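Local coordinates for DNA ligase (Archaeoglobus fulgidus, PDB 3GDE), which probably seals nicks in double-stranded DNA during replication, recombination and repair, spending ATP to join a 3'-hydroxyl to a 5'-phosphate, at residues R181-D186 against V205-E210; E481-L486 against V495-K500; W251-S256 against E336-D341. One frame throughout, in Å; residues are numbered along the deposited sequence.

How the contacts relate
The three contacts sit in three separate parts of the ligase. Contact 1 sets the turn after helix 172-182 against helix 200-216 in the N-terminal part of the chain, contact 3 lies in the adenylation domain, and contact 2 belongs to the C-terminal OB-fold. Contact 3 holds Lys252, the predicted site of the AMP-lysine intermediate, here hydrogen-bonded to a phosphate ion. The other two lie far from contact 3: the centre of contact 1 is about 38 Å and that of contact 2 about 35 Å from its centre. Contacts 1 and 2 are about 39 Å apart between centres, and no two contacts touch; contacts 2 and 3 approach most closely, about 18 Å between nearest atoms.

Contact 1: R181-D186 against V205-E210; sequences RAFRAD and VVAKKE
Ala207 and Lys208, successive residues of the helical segment 205-210, meet the ring of Phe183, the first residue to leave helical geometry after helix 172-182. The turn is held by the backbone bonds Lys209 N to Val205 O and Glu210 N to Val206 O. Ala207 touches first: its methyl CB comes obliquely against the ring, 3.8 Å from Phe183 CD2, while its carbonyl O lies 3.4 Å from Phe183 CB in a van der Waals contact. The small alanine lets the phenylalanine lie close to the helix backbone. Lys208 then spreads over one face of the ring. Its CA stands 3.6 Å from Phe183 CD1, and its CB makes a CH-pi contact 4.0 Å from the centroid of the Phe183 ring, 24° off the ring normal. With CG set opposite the backbone N (chi1 179°), the lysine chain passes out over the rim at CE1, CG being 3.9 Å from Phe183 CE1, and carries its ammonium beyond the ring. The opposite ring face takes Ala182 CB, so the phenyl group is held between its own helix end and helix 200-216. Leu42 of helix 39-49 touches both Phe183 and Lys208, and Lys208 NZ forms a salt bridge with Glu37. Further along the turn Ala185 packs on Glu212 and Leu215 of helix 200-216, and Asp186, the N-cap of helix 187-197, hydrogen-bonds through its backbone N to Glu212 OE2; the turn between helices 172-182 and 187-197 thus rests against helix 200-216.

Contact 2: E481-L486 against V495-K500; sequences EMFRPL and VEFIPK
Phe483 and Phe497 form a face-to-face stack at the centre of this contact, with centroids 4.2 Å apart and planes inclined by 13°. The rings are shifted against each other: Phe483 CD1 lies over the middle of the Phe497 ring, and Phe483 CB reaches its rim, 3.7 Å from Phe497 CE2. Around this buried pair Leu446 and Val432, from neighbouring strands, touch Phe483. Next outward comes Leu486, in the 3-10 turn that follows helix 473-483. Its CB is 4.2 Å from Ile498 CB, and with CG anti to the carbonyl carbon (chi1 -53°) its CD1 branch crosses the start of the Lys500 chain, touching Lys500 CB at 3.6 Å. Lys500 contributes its aliphatic root here, while bends further along turn its amine away. At the polar margin Leu486 O accepts a hydrogen bond from Ile498 N at 3.1 Å, nearly straight (162°). The same oxygen receives a CA-H contact from Phe497 CA at 3.3 Å and lies at the edge of the Phe497 ring. Farther out still, within 481-486, Arg484 NH1 and Glu481 OE1 form a salt bridge at 2.8 Å, the hydrogen bond in it being weak. Helix 473-483, between strands 461-467 and 487-491, has the position of the helix that links the third and fourth strands of an OB-fold. The chemistry implies a division of labour: stacked rings and the leucine and isoleucine side chains fill the interior, with the Lys500 methylenes at its margin, and one backbone bond satisfies the carbonyl that ends the turn, tying it to Ile498.

Contact 3: W251-S256 against E336-D341; sequences WKFDGS and EAHFFD. With PO4 (phosphate ion), chain C.
Phe253 and His338 carry this contact, ring against ring, beside the predicted adenylation lysine. Along 251-256, Trp251 comes first, its CB standing 4.0 Å above one face of the Phe253 ring. Lys252 begins the Lys-Phe-Asp-Gly sequence, which fits the KxDG motif of nucleotidyltransferases. Its extended chain bends only at the last torsion (chi4 -62°), and NZ bonds to O1 of the phosphate ion at 2.7 Å; Lys420 binds that ion too, and Glu398 forms a salt bridge with Lys252. Phe253 points the other way, presenting the face opposite Trp251 to His338 CB. The two rings meet obliquely, centroids 4.7 Å apart and planes at 38°, with Phe253 CZ 3.8 Å from His338 ND1 and Phe253 CE1 over one imidazole face, toward its rim. Within the strand, His338 NE2 makes a weak hydrogen bond to Glu336 OE1 (3.3 Å), which may limit turning of the imidazole. A serine in place of Phe253 would probably open a gap between Trp251 and His338 and leave the imidazole freer to turn. His397 meets Phe253 edge-to-face and Glu301, a predicted ATP ligand on strand 296-306, touches it; through His338 the phenyl group joins segment 251-256 to strand 335-342, which pairs with 296-306.

Contact 1: R181-D186 against V205-E210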
loop_
_atom_site.group_PDB
_atom_site.type_symbol
_atom_site.label_atom_id
_atom_site.label_comp_id
_atom_site.label_asym_id
_atom_site.label_seq_id
_atom_site.Cartn_x
_atom_site.Cartn_y
_atom_site.Cartn_z
ATOM N N ARG A 181 -6.340 -4.827 22.587
ATOM C CA ARG A 181 -6.767 -5.827 23.561
ATOM C C ARG A 181 -5.622 -6.259 24.493
ATOM O O ARG A 181 -5.801 -6.314 25.714
ATOM C CB ARG A 181 -7.359 -7.039 22.837
ATOM C CG ARG A 181 -8.003 -8.076 23.760
ATOM C CD ARG A 181 -8.636 -9.192 22.968
ATOM N NE ARG A 181 -9.257 -10.200 23.818
ATOM C CZ ARG A 181 -10.526 -10.170 24.220
ATOM N NH1 ARG A 181 -11.322 -9.169 23.858
ATOM N NH2 ARG A 181 -11.001 -11.142 24.994
ATOM N N ALA A 182 -4.451 -6.529 23.906
ATOM C CA ALA A 182 -3.281 -7.031 24.617
ATOM C C ALA A 182 -2.750 -6.052 25.652
ATOM O O ALA A 182 -2.361 -6.451 26.756
ATOM C CB ALA A 182 -2.160 -7.385 23.627
ATOM N N PHE A 183 -2.728 -4.776 25.288
ATOM C CA PHE A 183 -2.022 -3.775 26.078
ATOM C C PHE A 183 -2.924 -2.696 26.665
ATOM O O PHE A 183 -2.447 -1.613 27.012
ATOM C CB PHE A 183 -0.881 -3.161 25.254
ATOM C CG PHE A 183 0.106 -4.174 24.742
ATOM C CD1 PHE A 183 0.871 -4.939 25.632
ATOM C CD2 PHE A 183 0.274 -4.373 23.375
ATOM C CE1 PHE A 183 1.785 -5.886 25.160
ATOM C CE2 PHE A 183 1.184 -5.317 22.901
ATOM C CZ PHE A 183 1.938 -6.072 23.797
ATOM N N ARG A 184 -4.214 -3.005 26.789
ATOM C CA ARG A 184 -5.177 -2.150 27.490
ATOM C C ARG A 184 -5.196 -0.734 26.923
ATOM O O ARG A 184 -4.978 0.248 27.642
ATOM C CB ARG A 184 -4.892 -2.129 29.001
ATOM C CG ARG A 184 -5.884 -2.913 29.863
ATOM C CD ARG A 184 -6.057 -4.371 29.441
ATOM N NE ARG A 184 -7.447 -4.813 29.593
ATOM C CZ ARG A 184 -7.850 -6.083 29.631
ATOM N NH1 ARG A 184 -6.980 -7.082 29.544
ATOM N NH2 ARG A 184 -9.137 -6.355 29.767
ATOM N N ALA A 185 -5.442 -0.653 25.616
ATOM C CA ALA A 185 -5.574 0.619 24.919
ATOM C C ALA A 185 -6.879 0.661 24.128
ATOM O O ALA A 185 -7.443 -0.383 23.775
ATOM C CB ALA A 185 -4.364 0.853 24.010
ATOM N N ASP A 186 -7.369 1.874 23.889
ATOM C CA ASP A 186 -8.521 2.109 23.020
ATOM C C ASP A 186 -8.037 1.770 21.614
ATOM O O ASP A 186 -6.959 2.193 21.228
ATOM C CB ASP A 186 -8.927 3.589 23.132
ATOM C CG ASP A 186 -10.272 3.921 22.475
ATOM O OD1 ASP A 186 -10.766 3.194 21.575
ATOM O OD2 ASP A 186 -10.840 4.971 22.861
ATOM N N VAL A 205 5.129 -1.863 20.429
ATOM C CA VAL A 205 6.170 -1.687 21.430
ATOM C C VAL A 205 5.850 -0.528 22.390
ATOM O O VAL A 205 6.079 -0.634 23.590
ATOM C CB VAL A 205 7.571 -1.542 20.783
ATOM C CG1 VAL A 205 8.655 -1.228 21.837
ATOM C CG2 VAL A 205 7.928 -2.811 19.997
ATOM N N VAL A 206 5.306 0.566 21.870
ATOM C CA VAL A 206 4.921 1.692 22.719
ATOM C C VAL A 206 3.750 1.278 23.610
ATOM O O VAL A 206 3.730 1.614 24.792
ATOM C CB VAL A 206 4.610 2.969 21.897
ATOM C CG1 VAL A 206 4.008 4.082 22.775
ATOM C CG2 VAL A 206 5.879 3.472 21.227
ATOM N N ALA A 207 2.804 0.526 23.045
ATOM C CA ALA A 207 1.656 0.035 23.796
ATOM C C ALA A 207 2.083 -0.905 24.918
ATOM O O ALA A 207 1.491 -0.886 25.977
ATOM C CB ALA A 207 0.639 -0.651 22.872
ATOM N N LYS A 208 3.106 -1.719 24.672
ATOM C CA LYS A 208 3.652 -2.623 25.674
ATOM C C LYS A 208 4.301 -1.856 26.834
ATOM O O LYS A 208 4.026 -2.119 28.006
ATOM C CB LYS A 208 4.682 -3.553 25.021
ATOM C CG LYS A 208 5.356 -4.538 25.975
ATOM C CD LYS A 208 6.653 -5.041 25.393
ATOM C CE LYS A 208 7.252 -6.175 26.207
ATOM N NZ LYS A 208 7.410 -5.852 27.649
ATOM N N LYS A 209 5.159 -0.908 26.483
ATOM C CA LYS A 209 5.980 -0.198 27.450
ATOM C C LYS A 209 5.219 0.880 28.223
ATOM O O LYS A 209 5.476 1.077 29.411
ATOM C CB LYS A 209 7.198 0.417 26.752
ATOM C CG LYS A 209 8.163 -0.602 26.160
ATOM C CD LYS A 209 9.410 0.080 25.558
ATOM C CE LYS A 209 10.361 0.608 26.655
ATOM N NZ LYS A 209 11.815 0.599 26.247
ATOM N N GLU A 210 4.286 1.564 27.554
ATOM C CA GLU A 210 3.687 2.787 28.107
ATOM C C GLU A 210 2.161 2.831 28.042
ATOM O O GLU A 210 1.554 3.818 28.450
ATOM C CB GLU A 210 4.267 4.037 27.416
ATOM C CG GLU A 210 5.785 4.219 27.499
ATOM C CD GLU A 210 6.280 4.552 28.900
ATOM O OE1 GLU A 210 7.297 3.953 29.329
ATOM O OE2 GLU A 210 5.663 5.413 29.575
#

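Contact 2: E481-L486 against V495-K500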
loop_
_atom_site.group_PDB
_atom_site.type_symbol
_atom_site.label_atom_id
_atom_site.label_comp_id
_atom_site.label_asym_id
_atom_site.label_seq_id
_atom_site.Cartn_x
_atom_site.Cartn_y
_atom_site.Cartn_z
ATOM N N GLU A 481 3.954 -12.449 -19.220
ATOM C CA GLU A 481 5.303 -12.746 -18.751
ATOM C C GLU A 481 5.468 -12.486 -17.257
ATOM O O GLU A 481 6.157 -13.238 -16.572
ATOM C CB GLU A 481 6.367 -11.995 -19.555
ATOM C CG GLU A 481 6.435 -12.392 -21.038
ATOM C CD GLU A 481 6.817 -13.852 -21.250
ATOM O OE1 GLU A 481 5.948 -14.652 -21.696
ATOM O OE2 GLU A 481 7.988 -14.198 -20.949
ATOM N N MET A 482 4.821 -11.441 -16.746
ATOM C CA MET A 482 4.918 -11.144 -15.320
ATOM C C MET A 482 3.995 -11.979 -14.427
ATOM O O MET A 482 4.241 -12.091 -13.231
ATOM C CB MET A 482 4.795 -9.640 -15.037
ATOM C CG MET A 482 3.394 -9.053 -15.091
ATOM S SD MET A 482 3.507 -7.274 -14.796
ATOM C CE MET A 482 4.148 -6.713 -16.372
ATOM N N PHE A 483 2.971 -12.593 -15.020
ATOM C CA PHE A 483 1.997 -13.407 -14.279
ATOM C C PHE A 483 2.295 -14.886 -14.258
ATOM O O PHE A 483 1.926 -15.583 -13.309
ATOM C CB PHE A 483 0.619 -13.273 -14.892
ATOM C CG PHE A 483 -0.189 -12.191 -14.308
ATOM C CD1 PHE A 483 -0.172 -11.963 -12.938
ATOM C CD2 PHE A 483 -1.008 -11.417 -15.126
ATOM C CE1 PHE A 483 -0.932 -10.972 -12.391
ATOM C CE2 PHE A 483 -1.781 -10.423 -14.599
ATOM C CZ PHE A 483 -1.741 -10.185 -13.224
ATOM N N ARG A 484 2.904 -15.361 -15.340
ATOM C CA ARG A 484 3.255 -16.769 -15.501
ATOM C C ARG A 484 3.878 -17.405 -14.237
ATOM O O ARG A 484 3.381 -18.430 -13.781
ATOM C CB ARG A 484 4.138 -16.971 -16.747
ATOM C CG ARG A 484 4.370 -18.430 -17.103
ATOM C CD ARG A 484 5.147 -18.591 -18.414
ATOM N NE ARG A 484 4.252 -18.887 -19.536
ATOM C CZ ARG A 484 4.117 -18.137 -20.627
ATOM N NH1 ARG A 484 4.825 -17.017 -20.779
ATOM N NH2 ARG A 484 3.270 -18.518 -21.576
ATOM N N PRO A 485 4.944 -16.787 -13.659
ATOM C CA PRO A 485 5.584 -17.375 -12.459
ATOM C C PRO A 485 4.655 -17.493 -11.251
ATOM O O PRO A 485 4.894 -18.308 -10.360
ATOM C CB PRO A 485 6.703 -16.384 -12.132
ATOM C CG PRO A 485 6.928 -15.613 -13.380
ATOM C CD PRO A 485 5.612 -15.534 -14.067
ATOM N N LEU A 486 3.600 -16.683 -11.242
ATOM C CA LEU A 486 2.693 -16.589 -10.108
ATOM C C LEU A 486 1.511 -17.547 -10.208
ATOM O O LEU A 486 0.641 -17.528 -9.338
ATOM C CB LEU A 486 2.186 -15.146 -9.948
ATOM C CG LEU A 486 3.194 -13.990 -9.869
ATOM C CD1 LEU A 486 2.450 -12.705 -9.540
ATOM C CD2 LEU A 486 4.313 -14.232 -8.839
ATOM N N VAL A 495 -6.745 -19.847 -14.596
ATOM C CA VAL A 495 -5.603 -19.832 -13.680
ATOM C C VAL A 495 -5.870 -18.918 -12.476
ATOM O O VAL A 495 -6.657 -17.966 -12.561
ATOM C CB VAL A 495 -4.229 -19.464 -14.363
ATOM C CG1 VAL A 495 -3.814 -20.508 -15.383
ATOM C CG2 VAL A 495 -4.243 -18.079 -14.991
ATOM N N GLU A 496 -5.231 -19.239 -11.356
ATOM C CA GLU A 496 -5.231 -18.374 -10.188
ATOM C C GLU A 496 -3.803 -17.907 -9.931
ATOM O O GLU A 496 -2.848 -18.639 -10.204
ATOM C CB GLU A 496 -5.836 -19.085 -8.969
ATOM C CG GLU A 496 -7.323 -19.456 -9.152
ATOM C CD GLU A 496 -7.908 -20.305 -8.015
ATOM O OE1 GLU A 496 -9.099 -20.702 -8.120
ATOM O OE2 GLU A 496 -7.190 -20.580 -7.017
ATOM N N PHE A 497 -3.667 -16.680 -9.440
ATOM C CA PHE A 497 -2.363 -16.095 -9.134
ATOM C C PHE A 497 -2.161 -15.843 -7.651
ATOM O O PHE A 497 -3.121 -15.621 -6.910
ATOM C CB PHE A 497 -2.178 -14.753 -9.858
ATOM C CG PHE A 497 -2.420 -14.818 -11.323
ATOM C CD1 PHE A 497 -3.487 -14.138 -11.885
ATOM C CD2 PHE A 497 -1.591 -15.570 -12.146
ATOM C CE1 PHE A 497 -3.724 -14.204 -13.246
ATOM C CE2 PHE A 497 -1.828 -15.643 -13.509
ATOM C CZ PHE A 497 -2.893 -14.962 -14.060
ATOM N N ILE A 498 -0.893 -15.885 -7.242
ATOM C CA ILE A 498 -0.421 -15.237 -6.018
ATOM C C ILE A 498 -0.750 -13.745 -6.146
ATOM O O ILE A 498 -0.293 -13.099 -7.081
ATOM C CB ILE A 498 1.117 -15.391 -5.853
ATOM C CG1 ILE A 498 1.502 -16.851 -5.625
ATOM C CG2 ILE A 498 1.656 -14.493 -4.724
ATOM C CD1 ILE A 498 2.902 -17.175 -6.091
ATOM N N PRO A 499 -1.573 -13.209 -5.230
ATOM C CA PRO A 499 -1.912 -11.780 -5.275
ATOM C C PRO A 499 -0.659 -10.898 -5.197
ATOM O O PRO A 499 0.157 -11.061 -4.292
ATOM C CB PRO A 499 -2.816 -11.582 -4.051
ATOM C CG PRO A 499 -2.667 -12.827 -3.222
ATOM C CD PRO A 499 -2.263 -13.922 -4.142
ATOM N N LYS A 500 -0.507 -9.992 -6.156
ATOM C CA LYS A 500 0.745 -9.269 -6.343
ATOM C C LYS A 500 0.511 -7.963 -7.114
ATOM O O LYS A 500 0.837 -6.872 -6.649
ATOM C CB LYS A 500 1.726 -10.165 -7.112
ATOM C CG LYS A 500 3.164 -10.124 -6.651
ATOM C CD LYS A 500 3.999 -9.188 -7.466
ATOM C CE LYS A 500 5.397 -9.751 -7.650
ATOM N NZ LYS A 500 6.419 -8.667 -7.664
#

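Contact 3: W251-S256 against E336-D341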
loop_
_atom_site.group_PDB
_atom_site.type_symbol
_atom_site.label_atom_id
_atom_site.label_comp_id
_atom_site.label_asym_id
_atom_site.label_seq_id
_atom_site.Cartn_x
_atom_site.Cartn_y
_atom_site.Cartn_z
ATOM N N TRP A 251 -8.906 23.814 -6.384
ATOM C CA TRP A 251 -8.881 22.957 -7.556
ATOM C C TRP A 251 -8.563 21.524 -7.134
ATOM O O TRP A 251 -7.795 21.310 -6.201
ATOM C CB TRP A 251 -7.810 23.450 -8.541
ATOM C CG TRP A 251 -8.198 24.656 -9.354
ATOM C CD1 TRP A 251 -9.251 25.506 -9.127
ATOM C CD2 TRP A 251 -7.521 25.162 -10.514
ATOM N NE1 TRP A 251 -9.278 26.495 -10.081
ATOM C CE2 TRP A 251 -8.224 26.312 -10.940
ATOM C CE3 TRP A 251 -6.384 24.759 -11.231
ATOM C CZ2 TRP A 251 -7.836 27.056 -12.059
ATOM C CZ3 TRP A 251 -5.992 25.501 -12.333
ATOM C CH2 TRP A 251 -6.715 26.636 -12.738
ATOM N N LYS A 252 -9.182 20.551 -7.797
ATOM C CA LYS A 252 -8.661 19.196 -7.791
ATOM C C LYS A 252 -7.796 18.956 -9.023
ATOM O O LYS A 252 -8.310 18.876 -10.144
ATOM C CB LYS A 252 -9.763 18.145 -7.724
ATOM C CG LYS A 252 -9.164 16.770 -7.509
ATOM C CD LYS A 252 -10.211 15.724 -7.282
ATOM C CE LYS A 252 -9.591 14.481 -6.680
ATOM N NZ LYS A 252 -8.588 13.872 -7.585
ATOM N N PHE A 253 -6.490 18.821 -8.789
ATOM C CA PHE A 253 -5.493 18.648 -9.849
ATOM C C PHE A 253 -5.416 17.241 -10.455
ATOM O O PHE A 253 -5.605 16.238 -9.777
ATOM C CB PHE A 253 -4.106 19.058 -9.336
ATOM C CG PHE A 253 -4.036 20.481 -8.857
ATOM C CD1 PHE A 253 -3.804 21.523 -9.755
ATOM C CD2 PHE A 253 -4.200 20.781 -7.502
ATOM C CE1 PHE A 253 -3.742 22.846 -9.311
ATOM C CE2 PHE A 253 -4.145 22.100 -7.045
ATOM C CZ PHE A 253 -3.917 23.134 -7.949
ATOM N N ASP A 254 -5.145 17.187 -11.751
ATOM C CA ASP A 254 -4.741 15.950 -12.397
ATOM C C ASP A 254 -3.250 15.777 -12.112
ATOM O O ASP A 254 -2.393 16.296 -12.841
ATOM C CB ASP A 254 -5.016 15.999 -13.905
ATOM C CG ASP A 254 -4.639 14.699 -14.620
ATOM O OD1 ASP A 254 -4.047 13.801 -13.985
ATOM O OD2 ASP A 254 -4.937 14.570 -15.826
ATOM N N GLY A 255 -2.953 15.076 -11.024
ATOM C CA GLY A 255 -1.575 14.831 -10.620
ATOM C C GLY A 255 -1.461 13.739 -9.573
ATOM O O GLY A 255 -2.393 12.956 -9.386
ATOM N N SER A 256 -0.306 13.681 -8.906
ATOM C CA SER A 256 -0.074 12.699 -7.857
ATOM C C SER A 256 0.140 13.366 -6.513
ATOM O O SER A 256 0.988 14.231 -6.375
ATOM C CB SER A 256 1.109 11.801 -8.186
ATOM O OG SER A 256 0.925 11.192 -9.443
ATOM N N GLU A 336 5.818 20.389 -11.540
ATOM C CA GLU A 336 5.647 21.417 -10.521
ATOM C C GLU A 336 4.777 20.907 -9.383
ATOM O O GLU A 336 4.038 19.936 -9.548
ATOM C CB GLU A 336 5.119 22.727 -11.102
ATOM C CG GLU A 336 3.932 22.597 -12.006
ATOM C CD GLU A 336 3.677 23.862 -12.783
ATOM O OE1 GLU A 336 2.624 24.487 -12.562
ATOM O OE2 GLU A 336 4.538 24.237 -13.605
ATOM N N ALA A 337 4.899 21.556 -8.227
ATOM C CA ALA A 337 4.210 21.129 -7.017
ATOM C C ALA A 337 3.267 22.216 -6.531
ATOM O O ALA A 337 3.623 23.392 -6.517
ATOM C CB ALA A 337 5.213 20.760 -5.927
ATOM N N HIS A 338 2.060 21.800 -6.153
ATOM C CA HIS A 338 1.039 22.687 -5.608
ATOM C C HIS A 338 0.647 22.194 -4.230
ATOM O O HIS A 338 0.080 21.109 -4.083
ATOM C CB HIS A 338 -0.186 22.736 -6.519
ATOM C CG HIS A 338 0.107 23.237 -7.899
ATOM N ND1 HIS A 338 -0.408 24.418 -8.386
ATOM C CD2 HIS A 338 0.872 22.723 -8.892
ATOM C CE1 HIS A 338 0.018 24.606 -9.621
ATOM N NE2 HIS A 338 0.802 23.596 -9.948
ATOM N N PHE A 339 0.959 22.998 -3.222
ATOM C CA PHE A 339 0.692 22.647 -1.846
ATOM C C PHE A 339 -0.650 23.193 -1.385
ATOM O O PHE A 339 -1.031 24.303 -1.755
ATOM C CB PHE A 339 1.849 23.106 -0.948
ATOM C CG PHE A 339 3.143 22.405 -1.247
ATOM C CD1 PHE A 339 3.314 21.062 -0.912
ATOM C CD2 PHE A 339 4.192 23.077 -1.887
ATOM C CE1 PHE A 339 4.510 20.401 -1.203
ATOM C CE2 PHE A 339 5.402 22.421 -2.174
ATOM C CZ PHE A 339 5.552 21.078 -1.831
ATOM N N PHE A 340 -1.370 22.382 -0.606
ATOM C CA PHE A 340 -2.706 22.734 -0.122
ATOM C C PHE A 340 -2.895 22.552 1.381
ATOM O O PHE A 340 -3.908 22.969 1.929
ATOM C CB PHE A 340 -3.797 21.978 -0.895
ATOM C CG PHE A 340 -3.676 20.469 -0.850
ATOM C CD1 PHE A 340 -4.158 19.741 0.243
ATOM C CD2 PHE A 340 -3.131 19.768 -1.927
ATOM C CE1 PHE A 340 -4.073 18.345 0.279
ATOM C CE2 PHE A 340 -3.031 18.365 -1.894
ATOM C CZ PHE A 340 -3.508 17.656 -0.783
ATOM N N ASP A 341 -1.934 21.916 2.042
ATOM C CA ASP A 341 -1.996 21.755 3.490
ATOM C C ASP A 341 -0.632 21.592 4.167
ATOM O O ASP A 341 0.385 21.354 3.516
ATOM C CB ASP A 341 -2.934 20.601 3.875
ATOM C CG ASP A 341 -3.841 20.956 5.036
ATOM O OD1 ASP A 341 -3.408 21.704 5.942
ATOM O OD2 ASP A 341 -4.993 20.490 5.045
HETATM P P PO4 C . -9.085 10.233 -7.344
HETATM O O1 PO4 C . -8.491 11.233 -8.307
HETATM O O2 PO4 C . -10.531 10.527 -7.036
HETATM O O3 PO4 C . -8.955 8.853 -7.941
HETATM O O4 PO4 C . -8.322 10.310 -6.050
#